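Local structure of 4-alpha-glucanotransferase (Aquifex aeolicus, 1TZ7) at residues 207-212 with 298-303; 48-53 with 219-224; 291-296 with 343-348. The protein is an enzyme of the amylomaltase family, built around a parallel beta/alpha barrel of eight strands. All coordinates share one frame; numbering follows the deposited sequence.

In the fold
The three contacts illustrate how the helical layer of a beta/alpha barrel is tied to neighbouring strands and to itself. Interactions 1 and 2 have centres about 12 Å apart and meet in the sheet, where strands 222-227 and 302-305 are neighbours: Asp301 OD1 lies 2.8 Å from Ile223 N, a probable hydrogen bond. Outside the sheet, Leu212 packs on Leu50, joining helices 192-218 and 44-56. Interaction 3 lies about 14 Å from interaction 1, centre to centre, and touches it through Leu303, whose CD1 is 3.8 Å from Val293 CG1. Interactions 2 and 3, with centres about 22 Å apart, do not touch; interaction 1 bridges them.

Interaction 1: 207-212 with 298-303; sequences KQWEKL and KLFDFL
The indole nitrogen of Trp209, NE1, donates to the backbone oxygen O of Leu299 over 3.0 Å. With 165° at the hydrogen the bond is nearly straight, and the oxygen sits at the edge of the indole, in the ring plane. The donor comes in well off the C=O line and tilted from the carbonyl plane. CG of Trp209 stands anti to the backbone N (chi1 -177°), which carries the indole out from helix 192-218 toward the chain just ahead of strand 302-305.

Leu299 adds apolar contact beside the bond. Leu299 CD2 lies 3.6 Å from Trp209 CD1, and Leu299 CB 3.5 Å from Trp209 NE1. That same CB also rests over the centre of the Phe300 ring, on one face. Farther along the indole, Trp209 CZ2 comes within 3.7 Å of Phe300 CE2, the two six-membered rings meeting obliquely with planes at 74°. Leu66 and Ile223 each touch both aromatic residues.

The contact is buried, and the backbone carbonyl satisfies the one polar atom that the tryptophan side chain brings in. A directional bond of this kind also fixes how the ring is turned, while the leucine and phenylalanine supply close apolar packing around it.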
loop_
_atom_site.group_PDB
_atom_site.type_symbol
_atom_site.label_atom_id
_atom_site.label_comp_id
_atom_site.label_asym_id
_atom_site.label_seq_id
_atom_site.Cartn_x
_atom_site.Cartn_y
_atom_site.Cartn_z
ATOM N N LYS A 207 -13.211 6.688 10.331
ATOM C CA LYS A 207 -13.292 7.828 11.244
ATOM C C LYS A 207 -11.952 8.056 11.958
ATOM O O LYS A 207 -11.551 9.191 12.185
ATOM C CB LYS A 207 -14.415 7.620 12.275
ATOM C CG LYS A 207 -15.631 8.538 12.070
ATOM C CD LYS A 207 -16.229 8.397 10.654
ATOM C CE LYS A 207 -16.520 9.762 10.020
ATOM N NZ LYS A 207 -17.974 10.074 10.003
ATOM N N GLN A 208 -11.267 6.970 12.302
ATOM C CA GLN A 208 -9.949 7.072 12.908
ATOM C C GLN A 208 -8.910 7.596 11.898
ATOM O O GLN A 208 -8.024 8.366 12.256
ATOM C CB GLN A 208 -9.513 5.724 13.477
ATOM C CG GLN A 208 -10.219 5.355 14.789
ATOM C CD GLN A 208 -9.578 4.168 15.493
ATOM O OE1 GLN A 208 -8.591 3.617 15.015
ATOM N NE2 GLN A 208 -10.139 3.779 16.628
ATOM N N TRP A 209 -9.031 7.185 10.641
ATOM C CA TRP A 209 -8.129 7.671 9.614
ATOM C C TRP A 209 -8.402 9.140 9.274
ATOM O O TRP A 209 -7.479 9.900 9.016
ATOM C CB TRP A 209 -8.212 6.833 8.346
ATOM C CG TRP A 209 -7.244 7.301 7.333
ATOM C CD1 TRP A 209 -7.487 8.163 6.300
ATOM C CD2 TRP A 209 -5.853 6.984 7.270
ATOM N NE1 TRP A 209 -6.334 8.384 5.590
ATOM C CE2 TRP A 209 -5.315 7.669 6.163
ATOM C CE3 TRP A 209 -4.999 6.172 8.033
ATOM C CZ2 TRP A 209 -3.970 7.574 5.804
ATOM C CZ3 TRP A 209 -3.665 6.081 7.674
ATOM C CH2 TRP A 209 -3.165 6.773 6.572
ATOM N N GLU A 210 -9.676 9.517 9.268
ATOM C CA GLU A 210 -10.075 10.897 9.005
ATOM C C GLU A 210 -9.446 11.831 10.035
ATOM O O GLU A 210 -8.943 12.896 9.691
ATOM C CB GLU A 210 -11.606 11.020 9.044
ATOM C CG GLU A 210 -12.134 12.437 8.854
ATOM C CD GLU A 210 -13.654 12.504 8.885
ATOM O OE1 GLU A 210 -14.239 12.314 9.972
ATOM O OE2 GLU A 210 -14.262 12.743 7.823
ATOM N N LYS A 211 -9.470 11.411 11.298
ATOM C CA LYS A 211 -8.896 12.192 12.391
ATOM C C LYS A 211 -7.374 12.294 12.256
ATOM O O LYS A 211 -6.795 13.351 12.476
ATOM C CB LYS A 211 -9.257 11.551 13.741
ATOM C CG LYS A 211 -9.287 12.523 14.905
ATOM C CD LYS A 211 -9.610 11.808 16.227
ATOM C CE LYS A 211 -11.117 11.608 16.414
ATOM N NZ LYS A 211 -11.569 10.270 15.941
ATOM N N LEU A 212 -6.737 11.189 11.898
ATOM C CA LEU A 212 -5.293 11.158 11.751
ATOM C C LEU A 212 -4.864 11.997 10.547
ATOM O O LEU A 212 -3.852 12.695 10.591
ATOM C CB LEU A 212 -4.807 9.721 11.582
ATOM C CG LEU A 212 -3.288 9.535 11.501
ATOM C CD1 LEU A 212 -2.627 9.872 12.826
ATOM C CD2 LEU A 212 -2.949 8.112 11.082
ATOM N N LYS A 298 -9.917 10.345 -0.685
ATOM C CA LYS A 298 -10.495 10.595 0.655
ATOM C C LYS A 298 -9.453 10.335 1.743
ATOM O O LYS A 298 -9.492 10.946 2.819
ATOM C CB LYS A 298 -11.711 9.694 0.904
ATOM C CG LYS A 298 -12.907 9.980 0.022
ATOM C CD LYS A 298 -14.058 8.994 0.327
ATOM C CE LYS A 298 -15.340 9.356 -0.429
ATOM N NZ LYS A 298 -16.133 10.395 0.281
ATOM N N LEU A 299 -8.530 9.420 1.457
ATOM C CA LEU A 299 -7.544 8.976 2.430
ATOM C C LEU A 299 -6.199 9.663 2.226
ATOM O O LEU A 299 -5.548 10.060 3.192
ATOM C CB LEU A 299 -7.361 7.459 2.333
ATOM C CG LEU A 299 -8.653 6.637 2.318
ATOM C CD1 LEU A 299 -8.348 5.159 2.113
ATOM C CD2 LEU A 299 -9.441 6.851 3.611
ATOM N N PHE A 300 -5.783 9.795 0.963
ATOM C CA PHE A 300 -4.400 10.138 0.633
ATOM C C PHE A 300 -4.322 11.382 -0.240
ATOM O O PHE A 300 -5.289 11.753 -0.899
ATOM C CB PHE A 300 -3.723 8.979 -0.090
ATOM C CG PHE A 300 -3.957 7.646 0.550
ATOM C CD1 PHE A 300 -4.613 6.638 -0.137
ATOM C CD2 PHE A 300 -3.517 7.396 1.842
ATOM C CE1 PHE A 300 -4.827 5.404 0.453
ATOM C CE2 PHE A 300 -3.730 6.166 2.433
ATOM C CZ PHE A 300 -4.386 5.170 1.738
ATOM N N ASP A 301 -3.155 12.014 -0.242
ATOM C CA ASP A 301 -2.880 13.131 -1.133
ATOM C C ASP A 301 -2.273 12.648 -2.440
ATOM O O ASP A 301 -2.607 13.151 -3.517
ATOM C CB ASP A 301 -1.944 14.109 -0.451
ATOM C CG ASP A 301 -2.515 14.647 0.822
ATOM O OD1 ASP A 301 -2.202 14.089 1.898
ATOM O OD2 ASP A 301 -3.309 15.611 0.848
ATOM N N PHE A 302 -1.381 11.670 -2.346
ATOM C CA PHE A 302 -0.787 11.068 -3.526
ATOM C C PHE A 302 -1.080 9.572 -3.601
ATOM O O PHE A 302 -1.172 8.884 -2.577
ATOM C CB PHE A 302 0.724 11.314 -3.541
ATOM C CG PHE A 302 1.102 12.777 -3.686
ATOM C CD1 PHE A 302 1.181 13.367 -4.941
ATOM C CD2 PHE A 302 1.373 13.551 -2.569
ATOM C CE1 PHE A 302 1.526 14.713 -5.079
ATOM C CE2 PHE A 302 1.717 14.897 -2.700
ATOM C CZ PHE A 302 1.794 15.473 -3.963
ATOM N N LEU A 303 -1.226 9.077 -4.819
ATOM C CA LEU A 303 -1.502 7.680 -5.055
ATOM C C LEU A 303 -0.370 7.063 -5.838
ATOM O O LEU A 303 -0.183 7.361 -7.017
ATOM C CB LEU A 303 -2.812 7.525 -5.832
ATOM C CG LEU A 303 -4.005 8.289 -5.270
ATOM C CD1 LEU A 303 -5.227 8.087 -6.153
ATOM C CD2 LEU A 303 -4.293 7.860 -3.842
#

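Interaction 2: 48-53 with 219-224; sequences RFLDFL and RGISIV
Apolar packing joins Ile221 to Leu50 and Leu53, and passes through one methyl group. Ile221 CD1 lies 3.7 Å from Leu53 CB and 4.1 Å from Leu50 CD2; it also makes a van der Waals contact, at 3.7 Å, with the backbone oxygen O of Leu50. CG1 of Ile221 is anti to the carbonyl carbon (chi1 -65°) and CD1 continues in an extended line, taking the methyl to helix 44-56 although the nearest CA atoms, those of Leu53 and Ile221, are 7.9 Å apart.

Opposite charges come near each other at the more exposed side. Asp51 OD1 is 4.0 Å from Arg219 NE, beyond a salt bridge, and may attract it weakly; the oxygen lies well out of the guanidinium plane, and no N-H points at it. Both have a firmer partner in Tyr215: its OH is hydrogen-bonded to Asp51 OD1, its backbone O to Arg219 NH2, and its ring makes a cation-pi contact with the guanidinium.

Gly220, with positive phi, is the C-prime residue of a Schellman motif that ends helix 192-218. The chain then enters strand 222-227, which makes 219-221 a helix-to-strand connection of the beta/alpha barrel, packed against the helix between strands 23-27 and 60-62.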
loop_
_atom_site.group_PDB
_atom_site.type_symbol
_atom_site.label_atom_id
_atom_site.label_comp_id
_atom_site.label_asym_id
_atom_site.label_seq_id
_atom_site.Cartn_x
_atom_site.Cartn_y
_atom_site.Cartn_z
ATOM N N ARG A 48 2.118 10.437 17.448
ATOM C CA ARG A 48 3.488 10.689 17.896
ATOM C C ARG A 48 4.456 10.692 16.715
ATOM O O ARG A 48 5.412 11.458 16.694
ATOM C CB ARG A 48 3.917 9.633 18.916
ATOM C CG ARG A 48 5.348 9.814 19.451
ATOM C CD ARG A 48 5.420 10.322 20.892
ATOM N NE ARG A 48 4.778 9.404 21.836
ATOM C CZ ARG A 48 5.303 8.243 22.238
ATOM N NH1 ARG A 48 6.489 7.842 21.783
ATOM N NH2 ARG A 48 4.638 7.482 23.099
ATOM N N PHE A 49 4.198 9.828 15.737
ATOM C CA PHE A 49 5.041 9.736 14.558
ATOM C C PHE A 49 4.866 10.963 13.667
ATOM O O PHE A 49 5.832 11.484 13.133
ATOM C CB PHE A 49 4.725 8.467 13.764
ATOM C CG PHE A 49 5.445 8.385 12.449
ATOM C CD1 PHE A 49 6.823 8.232 12.407
ATOM C CD2 PHE A 49 4.744 8.472 11.247
ATOM C CE1 PHE A 49 7.493 8.163 11.193
ATOM C CE2 PHE A 49 5.416 8.403 10.022
ATOM C CZ PHE A 49 6.781 8.250 9.996
ATOM N N LEU A 50 3.623 11.420 13.514
ATOM C CA LEU A 50 3.349 12.660 12.788
ATOM C C LEU A 50 4.019 13.864 13.465
ATOM O O LEU A 50 4.535 14.744 12.789
ATOM C CB LEU A 50 1.837 12.892 12.671
ATOM C CG LEU A 50 1.078 11.942 11.730
ATOM C CD1 LEU A 50 -0.405 12.279 11.720
ATOM C CD2 LEU A 50 1.646 11.992 10.313
ATOM N N ASP A 51 4.012 13.884 14.806
ATOM C CA ASP A 51 4.699 14.942 15.575
ATOM C C ASP A 51 6.185 14.932 15.284
ATOM O O ASP A 51 6.807 15.970 15.201
ATOM C CB ASP A 51 4.491 14.745 17.085
ATOM C CG ASP A 51 3.101 15.118 17.540
ATOM O OD1 ASP A 51 2.367 15.772 16.773
ATOM O OD2 ASP A 51 2.656 14.800 18.662
ATOM N N PHE A 52 6.746 13.733 15.143
ATOM C CA PHE A 52 8.162 13.565 14.827
ATOM C C PHE A 52 8.476 14.063 13.390
ATOM O O PHE A 52 9.465 14.765 13.174
ATOM C CB PHE A 52 8.556 12.087 14.993
ATOM C CG PHE A 52 9.925 11.751 14.464
ATOM C CD1 PHE A 52 10.069 11.075 13.257
ATOM C CD2 PHE A 52 11.063 12.088 15.179
ATOM C CE1 PHE A 52 11.324 10.755 12.770
ATOM C CE2 PHE A 52 12.325 11.768 14.693
ATOM C CZ PHE A 52 12.451 11.102 13.485
ATOM N N LEU A 53 7.624 13.696 12.431
ATOM C CA LEU A 53 7.703 14.240 11.057
ATOM C C LEU A 53 7.779 15.763 11.104
ATOM O O LEU A 53 8.691 16.368 10.560
ATOM C CB LEU A 53 6.461 13.835 10.237
ATOM C CG LEU A 53 6.409 12.465 9.536
ATOM C CD1 LEU A 53 7.230 12.455 8.276
ATOM C CD2 LEU A 53 6.847 11.413 10.419
ATOM N N ARG A 219 -0.498 20.055 9.762
ATOM C CA ARG A 219 0.938 20.212 9.974
ATOM C C ARG A 219 1.728 20.114 8.642
ATOM O O ARG A 219 2.944 19.978 8.641
ATOM C CB ARG A 219 1.436 19.160 10.981
ATOM C CG ARG A 219 0.993 19.454 12.413
ATOM C CD ARG A 219 0.965 18.250 13.337
ATOM N NE ARG A 219 0.456 18.620 14.659
ATOM C CZ ARG A 219 -0.837 18.798 14.952
ATOM N NH1 ARG A 219 -1.196 19.143 16.182
ATOM N NH2 ARG A 219 -1.771 18.621 14.019
ATOM N N GLY A 220 1.013 20.194 7.524
ATOM C CA GLY A 220 1.636 20.313 6.214
ATOM C C GLY A 220 2.184 18.994 5.686
ATOM O O GLY A 220 2.994 18.974 4.750
ATOM N N ILE A 221 1.744 17.893 6.283
ATOM C CA ILE A 221 2.196 16.572 5.881
ATOM C C ILE A 221 1.211 15.972 4.888
ATOM O O ILE A 221 0.016 15.829 5.190
ATOM C CB ILE A 221 2.345 15.654 7.114
ATOM C CG1 ILE A 221 3.451 16.184 8.038
ATOM C CG2 ILE A 221 2.671 14.219 6.682
ATOM C CD1 ILE A 221 3.367 15.658 9.444
ATOM N N SER A 222 1.713 15.627 3.696
ATOM C CA SER A 222 0.918 14.936 2.690
ATOM C C SER A 222 1.168 13.439 2.786
ATOM O O SER A 222 2.303 13.001 2.986
ATOM C CB SER A 222 1.284 15.430 1.280
ATOM O OG SER A 222 0.967 16.791 1.107
ATOM N N ILE A 223 0.111 12.655 2.642
ATOM C CA ILE A 223 0.215 11.225 2.774
ATOM C C ILE A 223 0.221 10.562 1.413
ATOM O O ILE A 223 -0.687 10.761 0.599
ATOM C CB ILE A 223 -0.936 10.666 3.652
ATOM C CG1 ILE A 223 -0.987 11.411 4.993
ATOM C CG2 ILE A 223 -0.733 9.166 3.888
ATOM C CD1 ILE A 223 -2.197 11.062 5.862
ATOM N N VAL A 224 1.261 9.776 1.167
ATOM C CA VAL A 224 1.358 8.978 -0.031
ATOM C C VAL A 224 0.798 7.583 0.240
ATOM O O VAL A 224 1.359 6.820 1.014
ATOM C CB VAL A 224 2.827 8.862 -0.506
ATOM C CG1 VAL A 224 2.914 8.069 -1.799
ATOM C CG2 VAL A 224 3.444 10.250 -0.677
#

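Interaction 3: 291-296 with 343-348. Unlike the reference sequence in segment 291-296: Leu294 (reference His).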
loop_
_atom_site.group_PDB
_atom_site.type_symbol
_atom_site.label_atom_id
_atom_site.label_comp_id
_atom_site.label_asym_id
_atom_site.label_seq_id
_atom_site.Cartn_x
_atom_site.Cartn_y
_atom_site.Cartn_z
ATOM N N ARG A 291 -13.597 5.714 -9.826
ATOM C CA ARG A 291 -14.126 5.532 -8.474
ATOM C C ARG A 291 -13.025 5.105 -7.492
ATOM O O ARG A 291 -13.028 5.520 -6.338
ATOM C CB ARG A 291 -15.269 4.506 -8.473
ATOM C CG ARG A 291 -16.615 5.077 -8.949
ATOM C CD ARG A 291 -17.831 4.357 -8.385
ATOM N NE ARG A 291 -17.802 2.920 -8.669
ATOM C CZ ARG A 291 -18.159 2.369 -9.834
ATOM N NH1 ARG A 291 -18.093 1.054 -9.990
ATOM N NH2 ARG A 291 -18.584 3.133 -10.839
ATOM N N ARG A 292 -12.084 4.282 -7.966
ATOM C CA ARG A 292 -10.925 3.879 -7.152
ATOM C C ARG A 292 -10.111 5.092 -6.730
ATOM O O ARG A 292 -9.682 5.195 -5.584
ATOM C CB ARG A 292 -10.016 2.931 -7.940
ATOM C CG ARG A 292 -10.363 1.494 -7.822
ATOM C CD ARG A 292 -9.228 0.564 -8.229
ATOM N NE ARG A 292 -8.222 0.425 -7.176
ATOM C CZ ARG A 292 -7.057 -0.196 -7.331
ATOM N NH1 ARG A 292 -6.211 -0.279 -6.315
ATOM N NH2 ARG A 292 -6.736 -0.739 -8.506
ATOM N N VAL A 293 -9.886 5.999 -7.670
ATOM C CA VAL A 293 -9.049 7.164 -7.427
ATOM C C VAL A 293 -9.758 8.132 -6.495
ATOM O O VAL A 293 -9.182 8.588 -5.519
ATOM C CB VAL A 293 -8.667 7.872 -8.752
ATOM C CG1 VAL A 293 -7.992 9.220 -8.482
ATOM C CG2 VAL A 293 -7.758 6.979 -9.581
ATOM N N LEU A 294 -11.022 8.429 -6.797
ATOM C CA LEU A 294 -11.844 9.301 -5.943
ATOM C C LEU A 294 -11.862 8.781 -4.495
ATOM O O LEU A 294 -11.659 9.541 -3.552
ATOM C CB LEU A 294 -13.287 9.393 -6.495
ATOM C CG LEU A 294 -14.018 10.740 -6.369
ATOM C CD1 LEU A 294 -13.384 11.783 -7.239
ATOM C CD2 LEU A 294 -15.485 10.578 -6.731
ATOM N N HIS A 295 -12.097 7.481 -4.338
ATOM C CA HIS A 295 -12.147 6.856 -3.010
ATOM C C HIS A 295 -10.832 7.041 -2.265
ATOM O O HIS A 295 -10.812 7.469 -1.114
ATOM C CB HIS A 295 -12.455 5.368 -3.144
ATOM C CG HIS A 295 -12.359 4.609 -1.854
ATOM N ND1 HIS A 295 -13.392 4.558 -0.942
ATOM C CD2 HIS A 295 -11.357 3.865 -1.330
ATOM C CE1 HIS A 295 -13.029 3.816 0.089
ATOM N NE2 HIS A 295 -11.799 3.384 -0.122
ATOM N N ASN A 296 -9.739 6.719 -2.925
ATOM C CA ASN A 296 -8.430 6.759 -2.294
ATOM C C ASN A 296 -7.974 8.200 -1.969
ATOM O O ASN A 296 -7.184 8.411 -1.053
ATOM C CB ASN A 296 -7.395 6.055 -3.176
ATOM C CG ASN A 296 -7.405 4.526 -2.994
ATOM O OD1 ASN A 296 -6.814 4.000 -2.055
ATOM N ND2 ASN A 296 -8.075 3.823 -3.902
ATOM N N SER A 343 -8.090 14.502 -16.484
ATOM C CA SER A 343 -9.170 15.458 -16.697
ATOM C C SER A 343 -10.050 15.550 -15.452
ATOM O O SER A 343 -10.482 16.639 -15.060
ATOM C CB SER A 343 -10.017 15.059 -17.898
ATOM O OG SER A 343 -9.296 15.194 -19.096
ATOM N N TYR A 344 -10.305 14.400 -14.839
ATOM C CA TYR A 344 -11.094 14.327 -13.610
ATOM C C TYR A 344 -10.283 14.815 -12.412
ATOM O O TYR A 344 -10.839 15.404 -11.472
ATOM C CB TYR A 344 -11.548 12.882 -13.357
ATOM C CG TYR A 344 -12.859 12.522 -14.007
ATOM C CD1 TYR A 344 -13.080 12.770 -15.357
ATOM C CD2 TYR A 344 -13.878 11.930 -13.273
ATOM C CE1 TYR A 344 -14.277 12.441 -15.954
ATOM C CE2 TYR A 344 -15.084 11.595 -13.861
ATOM C CZ TYR A 344 -15.281 11.847 -15.195
ATOM O OH TYR A 344 -16.476 11.520 -15.777
ATOM N N PHE A 345 -8.971 14.566 -12.449
ATOM C CA PHE A 345 -8.073 14.887 -11.329
ATOM C C PHE A 345 -6.855 15.677 -11.827
ATOM O O PHE A 345 -5.723 15.177 -11.791
ATOM C CB PHE A 345 -7.613 13.602 -10.639
ATOM C CG PHE A 345 -8.739 12.711 -10.227
ATOM C CD1 PHE A 345 -9.070 11.588 -10.975
ATOM C CD2 PHE A 345 -9.488 13.005 -9.101
ATOM C CE1 PHE A 345 -10.132 10.770 -10.596
ATOM C CE2 PHE A 345 -10.543 12.194 -8.719
ATOM C CZ PHE A 345 -10.869 11.079 -9.466
ATOM N N PRO A 346 -7.095 16.904 -12.290
ATOM C CA PRO A 346 -6.070 17.690 -13.007
ATOM C C PRO A 346 -4.873 18.170 -12.150
ATOM O O PRO A 346 -3.871 18.596 -12.718
ATOM C CB PRO A 346 -6.860 18.885 -13.544
ATOM C CG PRO A 346 -8.038 19.015 -12.628
ATOM C CD PRO A 346 -8.380 17.627 -12.189
ATOM N N LYS A 347 -4.974 18.100 -10.824
ATOM C CA LYS A 347 -3.852 18.510 -9.962
ATOM C C LYS A 347 -2.790 17.378 -9.843
ATOM O O LYS A 347 -1.717 17.574 -9.271
ATOM C CB LYS A 347 -4.366 18.944 -8.589
ATOM C CG LYS A 347 -5.285 20.201 -8.654
ATOM C CD LYS A 347 -5.555 20.799 -7.269
ATOM C CE LYS A 347 -6.618 20.016 -6.521
ATOM N NZ LYS A 347 -7.017 20.681 -5.258
ATOM N N ASN A 348 -3.119 16.215 -10.409
ATOM C CA ASN A 348 -2.174 15.092 -10.601
ATOM C C ASN A 348 -1.617 14.513 -9.301
ATOM O O ASN A 348 -0.523 14.877 -8.859
ATOM C CB ASN A 348 -1.032 15.465 -11.543
ATOM C CG ASN A 348 -0.320 14.223 -12.120
ATOM O OD1 ASN A 348 -0.526 13.096 -11.647
ATOM N ND2 ASN A 348 0.509 14.428 -13.138
#
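Phe345 directs its CB toward Val293 and Leu294 of helix 287-297, and CG, anti to its own carbonyl carbon (chi1 -53°), carries the ring to that helix. Phe345 CG is 4.0 Å from Val293 CG1. Along one side of the ring Val293 CG1 draws closer, to 3.6 Å at Phe345 CD1 and 3.4 Å at Phe345 CE1, where Val293 CB also packs at 3.7 Å. The methyl lies over one face, 17° off the ring normal, which makes a CH-pi contact. The two side chains run past one another in opposite directions.

Leu294, which differs from the reference sequence, brings CD1 in at the edge, near the ring plane, 3.4 Å from Phe345 CZ and 3.2 Å from Phe345 CE2. Distances so short for carbon against carbon, with a first torsion (chi1 -144°) well away from a staggered value, suggest a tight fit or some uncertainty in placing this exposed side chain. Leu297 touches the Phe345 side chain, and Leu341 of helix 334-344 packs on Val293.

Phe345 is where the chain leaves helix 334-344 for a type I turn. Its grip is wholly apolar: dispersion and one CH-pi contact join helix 287-297 to the end of helix 334-344.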